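Local coordinates for protein processed glycerol phosphate lipoteichoic acid synthase 2 (Bacillus subtilis, PDB 2W8D) that belongs to the lipoteichoic acid synthases, with a domain of the sulfatase and alkaline phosphatase fold that holds a magnesium ion, at residues A[143-156]-A[410-422]. Sequence-based numbering, arbitrary orientation.
Sequences YKAEGIDKFFDSAY and KKVNPSDYDYTKH
Tyr419 leads a packing contact in which the last modelled residues, 410-422, an irregular segment, lie side by side with the end of helix 139-145, the turn after it and strand 150-152 of an alkaline-phosphatase-like fold. Strand 150-152 pairs in parallel with strand 125-130 of the main sheet. Such contacts illustrate how an irregular segment can be fixed by its aromatic side chains rather than by backbone pairing. Tyr419 packs against Phe151 and Lys144. Phe151 CB makes a CH-pi contact over one face of the Tyr419 ring, 3.7 Å from its centroid. With Phe151 CG anti to the backbone N (chi1 -167°), its ring turns edge-on to the Tyr419 face. The pair is T-shaped (edge-to-face), the planes at 84°. Lys144 runs past Tyr419 in the opposite direction, its CG 3.6 Å from Tyr419 CE2, and bends to bring CE within 3.2 Å of Tyr417 O.

Gly147 ends the helix in a Schellman motif, with its backbone under one face of Tyr417. Lys120 joins this corner, bonding to Tyr417 OH and Gly147 O and forming a salt bridge with Asp149, whose other carboxylate oxygen takes the Ser126 N-H. Farther along, Lys421 CD is centred over Tyr156, 3.4 Å from the ring centroid, while Phe152 backs the opposite face. At the buried end of Tyr419, OH donates to Ile148 O at 2.7 Å, tilted 25° from the carbonyl plane.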
# COMPACT_ATOMS: atom_id res chain seq x y z
N TYR A 143 -14.60 6.64 2.28
CA TYR A 143 -14.25 7.18 0.99
C TYR A 143 -14.90 8.53 0.79
O TYR A 143 -14.35 9.37 0.10
CB TYR A 143 -14.70 6.25 -0.12
CG TYR A 143 -13.84 5.02 -0.31
CD1 TYR A 143 -12.62 4.85 0.35
CD2 TYR A 143 -14.27 4.02 -1.16
CE1 TYR A 143 -11.88 3.67 0.17
CE2 TYR A 143 -13.54 2.89 -1.36
CZ TYR A 143 -12.36 2.70 -0.72
OH TYR A 143 -11.70 1.53 -1.00
N LYS A 144 -16.05 8.74 1.40
CA LYS A 144 -16.74 10.01 1.23
C LYS A 144 -15.94 11.08 1.94
O LYS A 144 -15.79 12.20 1.43
CB LYS A 144 -18.13 9.95 1.83
CG LYS A 144 -19.07 9.06 1.09
CD LYS A 144 -20.37 9.07 1.85
CE LYS A 144 -21.53 9.01 0.94
NZ LYS A 144 -22.03 7.64 0.87
N ALA A 145 -15.41 10.73 3.11
CA ALA A 145 -14.57 11.65 3.86
C ALA A 145 -13.29 11.94 3.07
O ALA A 145 -12.70 13.02 3.19
CB ALA A 145 -14.23 11.04 5.25
N GLU A 146 -12.86 10.97 2.26
CA GLU A 146 -11.59 11.09 1.51
C GLU A 146 -11.74 11.82 0.17
O GLU A 146 -10.76 12.07 -0.52
CB GLU A 146 -10.92 9.71 1.33
CG GLU A 146 -10.39 9.12 2.65
CD GLU A 146 -9.70 7.74 2.50
OE1 GLU A 146 -10.01 6.96 1.55
OE2 GLU A 146 -8.83 7.45 3.37
N GLY A 147 -12.99 12.15 -0.17
CA GLY A 147 -13.34 12.74 -1.43
C GLY A 147 -13.36 11.85 -2.64
O GLY A 147 -13.26 12.35 -3.76
N ILE A 148 -13.46 10.54 -2.47
CA ILE A 148 -13.45 9.69 -3.65
C ILE A 148 -14.79 9.92 -4.37
O ILE A 148 -15.85 9.77 -3.75
CB ILE A 148 -13.26 8.19 -3.34
CG1 ILE A 148 -12.00 7.86 -2.51
CG2 ILE A 148 -13.24 7.38 -4.64
CD1 ILE A 148 -10.76 8.57 -2.86
N ASP A 149 -14.74 10.29 -5.67
CA ASP A 149 -15.97 10.65 -6.42
C ASP A 149 -16.82 9.44 -6.70
O ASP A 149 -18.04 9.55 -6.72
CB ASP A 149 -15.71 11.34 -7.79
CG ASP A 149 -14.94 12.63 -7.66
OD1 ASP A 149 -15.51 13.56 -7.09
OD2 ASP A 149 -13.76 12.70 -8.09
N LYS A 150 -16.19 8.30 -6.97
CA LYS A 150 -16.95 7.13 -7.42
C LYS A 150 -16.51 5.82 -6.78
O LYS A 150 -15.32 5.56 -6.58
CB LYS A 150 -16.89 7.01 -8.95
CG LYS A 150 -17.55 8.14 -9.75
CD LYS A 150 -17.03 8.06 -11.18
CE LYS A 150 -17.45 9.22 -12.07
NZ LYS A 150 -18.93 9.21 -12.27
N PHE A 151 -17.48 4.97 -6.46
CA PHE A 151 -17.17 3.68 -5.89
C PHE A 151 -17.78 2.56 -6.73
O PHE A 151 -18.95 2.29 -6.63
CB PHE A 151 -17.64 3.64 -4.41
CG PHE A 151 -17.11 2.46 -3.62
CD1 PHE A 151 -16.39 1.44 -4.25
CD2 PHE A 151 -17.34 2.37 -2.26
CE1 PHE A 151 -15.88 0.35 -3.53
CE2 PHE A 151 -16.85 1.26 -1.51
CZ PHE A 151 -16.12 0.25 -2.15
N PHE A 152 -16.98 1.91 -7.57
CA PHE A 152 -17.46 0.77 -8.36
C PHE A 152 -17.38 -0.51 -7.55
O PHE A 152 -16.42 -1.25 -7.67
CB PHE A 152 -16.69 0.62 -9.68
CG PHE A 152 -16.92 1.76 -10.64
CD1 PHE A 152 -18.11 1.86 -11.35
CD2 PHE A 152 -15.96 2.75 -10.82
CE1 PHE A 152 -18.35 2.94 -12.24
CE2 PHE A 152 -16.18 3.82 -11.69
CZ PHE A 152 -17.39 3.92 -12.40
N ASP A 153 -18.39 -0.77 -6.73
CA ASP A 153 -18.37 -1.99 -5.93
C ASP A 153 -19.00 -3.18 -6.69
O ASP A 153 -19.20 -3.11 -7.92
CB ASP A 153 -19.02 -1.78 -4.55
CG ASP A 153 -20.53 -1.61 -4.65
OD1 ASP A 153 -21.08 -1.55 -5.79
OD2 ASP A 153 -21.17 -1.52 -3.58
N SER A 154 -19.28 -4.25 -5.95
CA SER A 154 -19.83 -5.49 -6.49
C SER A 154 -21.14 -5.33 -7.26
O SER A 154 -21.48 -6.19 -8.07
CB SER A 154 -19.96 -6.60 -5.42
OG SER A 154 -20.97 -6.32 -4.47
N ALA A 155 -21.86 -4.24 -7.05
CA ALA A 155 -23.10 -4.01 -7.83
C ALA A 155 -22.80 -3.86 -9.33
O ALA A 155 -23.67 -4.06 -10.16
CB ALA A 155 -23.89 -2.80 -7.29
N TYR A 156 -21.56 -3.52 -9.68
CA TYR A 156 -21.22 -3.26 -11.07
C TYR A 156 -20.56 -4.45 -11.78
O TYR A 156 -20.20 -4.33 -12.95
CB TYR A 156 -20.29 -2.06 -11.18
CG TYR A 156 -20.94 -0.74 -10.88
CD1 TYR A 156 -21.44 0.07 -11.91
CD2 TYR A 156 -21.03 -0.28 -9.56
CE1 TYR A 156 -22.04 1.31 -11.62
CE2 TYR A 156 -21.62 0.94 -9.27
CZ TYR A 156 -22.11 1.73 -10.29
OH TYR A 156 -22.70 2.94 -9.95
N LYS A 410 -9.26 22.82 -1.00
CA LYS A 410 -10.64 23.12 -0.67
C LYS A 410 -11.31 21.95 0.07
O LYS A 410 -11.31 20.81 -0.39
CB LYS A 410 -11.41 23.60 -1.91
CG LYS A 410 -11.32 22.63 -3.09
CD LYS A 410 -12.67 21.94 -3.33
CE LYS A 410 -13.68 22.88 -4.05
NZ LYS A 410 -14.45 23.73 -3.10
N LYS A 411 -11.84 22.29 1.24
CA LYS A 411 -12.46 21.39 2.19
C LYS A 411 -13.40 20.39 1.54
O LYS A 411 -14.22 20.75 0.69
CB LYS A 411 -13.20 22.22 3.25
CG LYS A 411 -14.03 21.43 4.24
CD LYS A 411 -14.79 22.39 5.15
CE LYS A 411 -16.12 21.81 5.66
NZ LYS A 411 -15.95 20.58 6.51
N VAL A 412 -13.28 19.12 1.93
CA VAL A 412 -14.19 18.09 1.44
C VAL A 412 -15.56 18.14 2.11
O VAL A 412 -15.64 18.29 3.31
CB VAL A 412 -13.55 16.71 1.51
CG1 VAL A 412 -14.59 15.59 1.31
CG2 VAL A 412 -12.54 16.62 0.46
N ASN A 413 -16.63 18.04 1.32
CA ASN A 413 -17.97 17.85 1.88
C ASN A 413 -18.50 16.42 1.63
O ASN A 413 -19.03 16.14 0.56
CB ASN A 413 -18.97 18.89 1.33
CG ASN A 413 -20.41 18.64 1.82
OD1 ASN A 413 -20.63 17.97 2.85
ND2 ASN A 413 -21.40 19.19 1.08
N PRO A 414 -18.40 15.53 2.64
CA PRO A 414 -18.82 14.14 2.46
C PRO A 414 -20.21 13.95 1.82
O PRO A 414 -20.42 12.98 1.08
CB PRO A 414 -18.78 13.60 3.89
CG PRO A 414 -17.65 14.36 4.49
CD PRO A 414 -17.86 15.76 3.99
N SER A 415 -21.15 14.85 2.09
CA SER A 415 -22.50 14.77 1.53
C SER A 415 -22.64 14.90 0.01
O SER A 415 -23.72 14.64 -0.51
CB SER A 415 -23.39 15.81 2.18
OG SER A 415 -24.06 15.19 3.24
N ASP A 416 -21.57 15.31 -0.67
CA ASP A 416 -21.50 15.40 -2.13
C ASP A 416 -21.50 14.04 -2.81
O ASP A 416 -21.88 13.93 -3.96
CB ASP A 416 -20.20 16.09 -2.60
CG ASP A 416 -20.18 17.59 -2.35
OD1 ASP A 416 -21.25 18.26 -2.25
OD2 ASP A 416 -19.06 18.13 -2.29
N TYR A 417 -21.00 13.02 -2.11
CA TYR A 417 -20.76 11.72 -2.73
C TYR A 417 -21.93 10.77 -2.53
O TYR A 417 -22.58 10.77 -1.50
CB TYR A 417 -19.41 11.17 -2.26
CG TYR A 417 -18.34 12.23 -2.44
CD1 TYR A 417 -17.91 12.61 -3.72
CD2 TYR A 417 -17.82 12.93 -1.34
CE1 TYR A 417 -16.98 13.62 -3.91
CE2 TYR A 417 -16.87 13.95 -1.52
CZ TYR A 417 -16.45 14.29 -2.81
OH TYR A 417 -15.54 15.30 -3.00
N ASP A 418 -22.27 10.04 -3.58
CA ASP A 418 -23.37 9.10 -3.50
C ASP A 418 -22.94 7.87 -4.26
O ASP A 418 -22.52 7.97 -5.41
CB ASP A 418 -24.62 9.68 -4.12
CG ASP A 418 -25.74 8.65 -4.23
OD1 ASP A 418 -26.06 8.02 -3.16
OD2 ASP A 418 -26.30 8.51 -5.37
N TYR A 419 -23.01 6.71 -3.62
CA TYR A 419 -22.52 5.48 -4.22
C TYR A 419 -23.58 4.40 -4.47
O TYR A 419 -23.28 3.21 -4.55
CB TYR A 419 -21.39 4.89 -3.37
CG TYR A 419 -20.23 5.81 -3.05
CD1 TYR A 419 -19.63 6.63 -4.02
CD2 TYR A 419 -19.69 5.80 -1.77
CE1 TYR A 419 -18.52 7.44 -3.70
CE2 TYR A 419 -18.60 6.56 -1.44
CZ TYR A 419 -18.01 7.38 -2.38
OH TYR A 419 -16.92 8.10 -1.95
N THR A 420 -24.83 4.83 -4.62
CA THR A 420 -25.89 3.96 -5.07
C THR A 420 -25.76 3.78 -6.59
O THR A 420 -25.55 4.76 -7.33
CB THR A 420 -27.26 4.59 -4.70
OG1 THR A 420 -27.32 4.84 -3.29
CG2 THR A 420 -28.42 3.68 -5.11
N LYS A 421 -25.83 2.52 -7.06
CA LYS A 421 -25.89 2.23 -8.49
C LYS A 421 -27.31 2.48 -8.94
O LYS A 421 -28.25 2.06 -8.26
CB LYS A 421 -25.45 0.79 -8.80
CG LYS A 421 -25.85 0.27 -10.23
CD LYS A 421 -24.77 -0.61 -10.85
CE LYS A 421 -25.21 -1.45 -12.05
NZ LYS A 421 -26.09 -0.74 -13.03
N HIS A 422 -27.50 3.17 -10.06
CA HIS A 422 -28.86 3.46 -10.48
C HIS A 422 -29.45 2.43 -11.44
O HIS A 422 -30.50 1.85 -11.14
CB HIS A 422 -29.03 4.89 -10.99
CG HIS A 422 -30.23 5.58 -10.41
ND1 HIS A 422 -30.29 5.99 -9.09
CD2 HIS A 422 -31.43 5.92 -10.96
CE1 HIS A 422 -31.46 6.55 -8.85
NE2 HIS A 422 -32.17 6.52 -9.97
O HOH W 1 -23.02 0.27 -5.79